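Local atomic coordinates of guanine nucleotide exchange factor p115rhogef (Homo sapiens, PDB entry 1IAP), a protein that is a Rho guanine nucleotide exchange factor whose N-terminal RGS-like domain probably engages the alpha subunits of heterotrimeric G proteins. Residues Pro31-Ser45 with Lys173-His187. Sequence-based numbering, arbitrary orientation.
Sequences PGPLLCCLHADMLGS and KSAAVVNAIGLYMRH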
loop_
_atom_site.group_PDB
_atom_site.type_symbol
_atom_site.label_atom_id
_atom_site.label_comp_id
_atom_site.label_asym_id
_atom_site.label_seq_id
_atom_site.Cartn_x
_atom_site.Cartn_y
_atom_site.Cartn_z
ATOM N N PRO A 31 -1.225 -7.176 -6.314
ATOM C CA PRO A 31 -1.179 -5.984 -5.465
ATOM C C PRO A 31 -1.475 -6.194 -3.981
ATOM O O PRO A 31 -1.093 -5.366 -3.153
ATOM C CB PRO A 31 -2.227 -5.081 -6.112
ATOM C CG PRO A 31 -3.250 -6.059 -6.568
ATOM C CD PRO A 31 -2.406 -7.142 -7.196
ATOM N N GLY A 32 -2.149 -7.293 -3.654
ATOM C CA GLY A 32 -2.514 -7.585 -2.273
ATOM C C GLY A 32 -1.458 -7.381 -1.201
ATOM O O GLY A 32 -1.656 -6.580 -0.285
ATOM N N PRO A 33 -0.316 -8.085 -1.287
ATOM C CA PRO A 33 0.781 -7.990 -0.319
ATOM C C PRO A 33 1.268 -6.578 0.005
ATOM O O PRO A 33 1.391 -6.219 1.176
ATOM C CB PRO A 33 1.874 -8.835 -0.970
ATOM C CG PRO A 33 1.084 -9.896 -1.665
ATOM C CD PRO A 33 -0.006 -9.086 -2.322
ATOM N N LEU A 34 1.551 -5.785 -1.022
ATOM C CA LEU A 34 2.025 -4.422 -0.810
ATOM C C LEU A 34 0.931 -3.552 -0.199
ATOM O O LEU A 34 1.190 -2.815 0.736
ATOM C CB LEU A 34 2.514 -3.796 -2.125
ATOM C CG LEU A 34 3.016 -2.340 -2.093
ATOM C CD1 LEU A 34 4.171 -2.166 -1.101
ATOM C CD2 LEU A 34 3.458 -1.925 -3.488
ATOM N N LEU A 35 -0.290 -3.671 -0.714
ATOM C CA LEU A 35 -1.408 -2.880 -0.208
ATOM C C LEU A 35 -1.698 -3.211 1.252
ATOM O O LEU A 35 -2.036 -2.331 2.041
ATOM C CB LEU A 35 -2.655 -3.112 -1.062
ATOM C CG LEU A 35 -2.566 -2.614 -2.507
ATOM C CD1 LEU A 35 -3.791 -3.056 -3.279
ATOM C CD2 LEU A 35 -2.404 -1.096 -2.536
ATOM N N CYS A 36 -1.541 -4.482 1.597
ATOM C CA CYS A 36 -1.764 -4.961 2.954
ATOM C C CYS A 36 -0.768 -4.311 3.919
ATOM O O CYS A 36 -1.149 -3.804 4.976
ATOM C CB CYS A 36 -1.635 -6.487 2.985
ATOM S SG CYS A 36 -1.752 -7.223 4.622
ATOM N N CYS A 37 0.503 -4.290 3.527
ATOM C CA CYS A 37 1.553 -3.694 4.346
ATOM C C CYS A 37 1.318 -2.201 4.568
ATOM O O CYS A 37 1.545 -1.689 5.663
ATOM C CB CYS A 37 2.925 -3.905 3.699
ATOM S SG CYS A 37 3.563 -5.596 3.809
ATOM N N LEU A 38 0.863 -1.507 3.527
ATOM C CA LEU A 38 0.603 -0.072 3.631
ATOM C C LEU A 38 -0.561 0.201 4.587
ATOM O O LEU A 38 -0.483 1.098 5.425
ATOM C CB LEU A 38 0.311 0.524 2.246
ATOM C CG LEU A 38 1.403 0.402 1.177
ATOM C CD1 LEU A 38 0.930 1.020 -0.150
ATOM C CD2 LEU A 38 2.679 1.082 1.652
ATOM N N HIS A 39 -1.628 -0.589 4.480
ATOM C CA HIS A 39 -2.787 -0.402 5.349
ATOM C C HIS A 39 -2.479 -0.767 6.797
ATOM O O HIS A 39 -3.053 -0.194 7.726
ATOM C CB HIS A 39 -3.980 -1.205 4.840
ATOM C CG HIS A 39 -4.645 -0.602 3.642
ATOM N ND1 HIS A 39 -5.970 -0.815 3.343
ATOM C CD2 HIS A 39 -4.164 0.211 2.670
ATOM C CE1 HIS A 39 -6.281 -0.163 2.236
ATOM N NE2 HIS A 39 -5.201 0.468 1.809
ATOM N N ALA A 40 -1.561 -1.711 6.981
ATOM C CA ALA A 40 -1.157 -2.154 8.313
ATOM C C ALA A 40 -0.386 -1.040 9.008
ATOM O O ALA A 40 -0.516 -0.840 10.215
ATOM C CB ALA A 40 -0.298 -3.399 8.212
ATOM N N ASP A 41 0.412 -0.312 8.232
ATOM C CA ASP A 41 1.196 0.792 8.760
ATOM C C ASP A 41 0.252 1.927 9.146
ATOM O O ASP A 41 0.424 2.579 10.174
ATOM C CB ASP A 41 2.190 1.278 7.706
ATOM C CG ASP A 41 3.177 2.281 8.262
ATOM O OD1 ASP A 41 2.898 3.494 8.193
ATOM O OD2 ASP A 41 4.226 1.848 8.781
ATOM N N MET A 42 -0.740 2.149 8.292
ATOM C CA MET A 42 -1.754 3.177 8.482
ATOM C C MET A 42 -2.537 2.903 9.767
ATOM O O MET A 42 -2.896 3.831 10.497
ATOM C CB MET A 42 -2.680 3.186 7.261
ATOM C CG MET A 42 -3.891 4.090 7.345
ATOM S SD MET A 42 -4.679 4.207 5.719
ATOM C CE MET A 42 -5.395 2.592 5.590
ATOM N N LEU A 43 -2.768 1.620 10.043
ATOM C CA LEU A 43 -3.488 1.182 11.238
ATOM C C LEU A 43 -2.708 1.526 12.502
ATOM O O LEU A 43 -3.293 1.886 13.526
ATOM C CB LEU A 43 -3.721 -0.330 11.191
ATOM C CG LEU A 43 -5.107 -0.837 10.797
ATOM C CD1 LEU A 43 -5.561 -0.216 9.487
ATOM C CD2 LEU A 43 -5.071 -2.351 10.693
ATOM N N GLY A 44 -1.383 1.423 12.407
ATOM C CA GLY A 44 -0.516 1.711 13.535
ATOM C C GLY A 44 -0.464 3.163 13.977
ATOM O O GLY A 44 0.081 3.458 15.039
ATOM N N SER A 45 -1.014 4.071 13.178
ATOM C CA SER A 45 -1.012 5.489 13.528
ATOM C C SER A 45 -2.382 5.977 14.007
ATOM O O SER A 45 -2.594 7.180 14.178
ATOM C CB SER A 45 -0.539 6.333 12.338
ATOM O OG SER A 45 -1.426 6.227 11.239
ATOM N N LYS A 173 -11.785 -6.604 -8.746
ATOM C CA LYS A 173 -10.379 -6.542 -8.377
ATOM C C LYS A 173 -9.770 -5.158 -8.610
ATOM O O LYS A 173 -9.151 -4.592 -7.720
ATOM C CB LYS A 173 -9.585 -7.608 -9.140
ATOM C CG LYS A 173 -8.095 -7.637 -8.825
ATOM C CD LYS A 173 -7.436 -8.865 -9.435
ATOM C CE LYS A 173 -5.923 -8.853 -9.254
ATOM N NZ LYS A 173 -5.272 -7.749 -10.019
ATOM N N SER A 174 -9.965 -4.602 -9.798
ATOM C CA SER A 174 -9.403 -3.292 -10.096
ATOM C C SER A 174 -10.003 -2.216 -9.189
ATOM O O SER A 174 -9.301 -1.298 -8.759
ATOM C CB SER A 174 -9.598 -2.943 -11.573
ATOM O OG SER A 174 -10.964 -2.808 -11.890
ATOM N N ALA A 175 -11.284 -2.356 -8.861
ATOM C CA ALA A 175 -11.952 -1.393 -7.985
ATOM C C ALA A 175 -11.371 -1.479 -6.575
ATOM O O ALA A 175 -11.136 -0.456 -5.929
ATOM C CB ALA A 175 -13.446 -1.651 -7.956
ATOM N N ALA A 176 -11.104 -2.702 -6.121
ATOM C CA ALA A 176 -10.531 -2.933 -4.795
ATOM C C ALA A 176 -9.139 -2.314 -4.689
ATOM O O ALA A 176 -8.774 -1.756 -3.655
ATOM C CB ALA A 176 -10.463 -4.429 -4.506
ATOM N N VAL A 177 -8.371 -2.412 -5.768
ATOM C CA VAL A 177 -7.020 -1.851 -5.815
ATOM C C VAL A 177 -7.075 -0.325 -5.779
ATOM O O VAL A 177 -6.353 0.307 -5.017
ATOM C CB VAL A 177 -6.269 -2.318 -7.081
ATOM C CG1 VAL A 177 -4.977 -1.539 -7.268
ATOM C CG2 VAL A 177 -5.972 -3.806 -6.979
ATOM N N VAL A 178 -7.940 0.264 -6.598
ATOM C CA VAL A 178 -8.069 1.718 -6.621
ATOM C C VAL A 178 -8.515 2.252 -5.254
ATOM O O VAL A 178 -7.942 3.221 -4.747
ATOM C CB VAL A 178 -9.023 2.179 -7.743
ATOM C CG1 VAL A 178 -9.377 3.657 -7.575
ATOM C CG2 VAL A 178 -8.358 1.960 -9.089
ATOM N N ASN A 179 -9.502 1.596 -4.646
ATOM C CA ASN A 179 -9.995 1.995 -3.324
ATOM C C ASN A 179 -8.874 1.902 -2.296
ATOM O O ASN A 179 -8.670 2.808 -1.484
ATOM C CB ASN A 179 -11.144 1.081 -2.877
ATOM C CG ASN A 179 -12.405 1.291 -3.683
ATOM O OD1 ASN A 179 -12.552 2.300 -4.363
ATOM N ND2 ASN A 179 -13.327 0.338 -3.605
ATOM N N ALA A 180 -8.151 0.789 -2.333
ATOM C CA ALA A 180 -7.054 0.549 -1.407
ATOM C C ALA A 180 -5.967 1.609 -1.522
ATOM O O ALA A 180 -5.482 2.124 -0.508
ATOM C CB ALA A 180 -6.468 -0.841 -1.636
ATOM N N ILE A 181 -5.573 1.928 -2.754
ATOM C CA ILE A 181 -4.545 2.947 -2.961
ATOM C C ILE A 181 -5.107 4.300 -2.525
ATOM O O ILE A 181 -4.439 5.058 -1.825
ATOM C CB ILE A 181 -4.080 2.990 -4.443
ATOM C CG1 ILE A 181 -3.310 1.707 -4.772
ATOM C CG2 ILE A 181 -3.190 4.198 -4.692
ATOM C CD1 ILE A 181 -3.074 1.479 -6.254
ATOM N N GLY A 182 -6.363 4.557 -2.875
ATOM C CA GLY A 182 -6.996 5.809 -2.500
ATOM C C GLY A 182 -6.987 6.026 -0.999
ATOM O O GLY A 182 -6.640 7.109 -0.516
ATOM N N LEU A 183 -7.309 4.971 -0.256
ATOM C CA LEU A 183 -7.350 5.035 1.197
ATOM C C LEU A 183 -6.006 5.424 1.797
ATOM O O LEU A 183 -5.927 6.325 2.634
ATOM C CB LEU A 183 -7.820 3.693 1.777
ATOM C CG LEU A 183 -8.090 3.642 3.285
ATOM C CD1 LEU A 183 -9.240 4.580 3.628
ATOM C CD2 LEU A 183 -8.433 2.220 3.695
ATOM N N TYR A 184 -4.942 4.774 1.342
ATOM C CA TYR A 184 -3.617 5.058 1.864
ATOM C C TYR A 184 -3.077 6.424 1.434
ATOM O O TYR A 184 -2.396 7.096 2.210
ATOM C CB TYR A 184 -2.629 3.950 1.478
ATOM C CG TYR A 184 -1.296 4.108 2.168
ATOM C CD1 TYR A 184 -1.129 3.717 3.496
ATOM C CD2 TYR A 184 -0.216 4.693 1.515
ATOM C CE1 TYR A 184 0.081 3.915 4.161
ATOM C CE2 TYR A 184 0.999 4.892 2.172
ATOM C CZ TYR A 184 1.137 4.500 3.490
ATOM O OH TYR A 184 2.333 4.689 4.136
ATOM N N MET A 185 -3.354 6.819 0.195
ATOM C CA MET A 185 -2.887 8.114 -0.305
ATOM C C MET A 185 -3.514 9.249 0.506
ATOM O O MET A 185 -2.861 10.241 0.812
ATOM C CB MET A 185 -3.216 8.270 -1.795
ATOM C CG MET A 185 -2.245 7.543 -2.728
ATOM S SD MET A 185 -0.542 8.227 -2.616
ATOM C CE MET A 185 0.437 6.696 -2.630
ATOM N N ARG A 186 -4.777 9.076 0.872
ATOM C CA ARG A 186 -5.505 10.062 1.670
ATOM C C ARG A 186 -4.794 10.211 3.020
ATOM O O ARG A 186 -4.725 11.303 3.582
ATOM C CB ARG A 186 -6.934 9.571 1.866
ATOM C CG ARG A 186 -7.936 10.609 2.303
ATOM C CD ARG A 186 -9.335 10.031 2.162
ATOM N NE ARG A 186 -9.572 9.571 0.794
ATOM C CZ ARG A 186 -10.088 8.389 0.465
ATOM N NH1 ARG A 186 -10.437 7.517 1.404
ATOM N NH2 ARG A 186 -10.241 8.073 -0.814
ATOM N N HIS A 187 -4.216 9.108 3.493
ATOM C CA HIS A 187 -3.476 9.072 4.752
ATOM C C HIS A 187 -2.186 9.892 4.639
ATOM O O HIS A 187 -1.674 10.405 5.633
ATOM C CB HIS A 187 -3.151 7.619 5.113
ATOM C CG HIS A 187 -2.367 7.464 6.377
ATOM N ND1 HIS A 187 -1.013 7.208 6.385
ATOM C CD2 HIS A 187 -2.749 7.514 7.675
ATOM C CE1 HIS A 187 -0.595 7.106 7.633
ATOM N NE2 HIS A 187 -1.628 7.287 8.435
HETATM O O HOH W 1 2.275 5.866 6.839
#
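Met42 and Tyr184 meet where two helices of the all-helical RGS-like domain, 32-43 and 171-187, pack side by side; the segment axes run 34° apart, 10.0 Å at closest approach. Met42 can be followed atom by atom. Its CB lies at the edge of the Tyr184 ring. CG, set anti to the backbone N, rests over one face of the His187 imidazole, 3.9 Å from Met42 CG to the ring centroid, a CH-pi contact. SD passes the His187 ring obliquely and makes an oblique Met-aromatic contact with Tyr184, 5.4 Å from Met42 SD to the ring centroid. At chi3 the chain bends, taking Met42 CE to 3.6 Å from Leu183 CD2 and over one face of the His39 ring.

Tyr184 acts as a knob among Leu38, His39, Asp41 and Met42, with Leu38 CB only 16° off the ring normal. Water 1 donates to both Tyr184 OH and Asp41 OD1, while Lys12 bonds to that hydroxyl through its backbone O and forms a salt bridge with Asp41 OD2.

Toward the N-terminal ends of both segments, Leu35 CD1 packs on Ala180 CB at 3.8 Å, and Pro31 CG on Val177 CG2. His39 NE2 donates to Ala180 O at 2.9 Å, nearly straight (167°) and in the imidazole plane; Tyr184 N reaches Ala180 O from the opposite face of the carbonyl plane.

An alanine in place of His187 would probably leave Met42 CG without the ring face it rests on and Ser45 OG without the imidazole N-H. That donor, His187 NE2, lies 3.0 Å from Ser45 OG, which in turn donates to Met42 O at 2.9 Å.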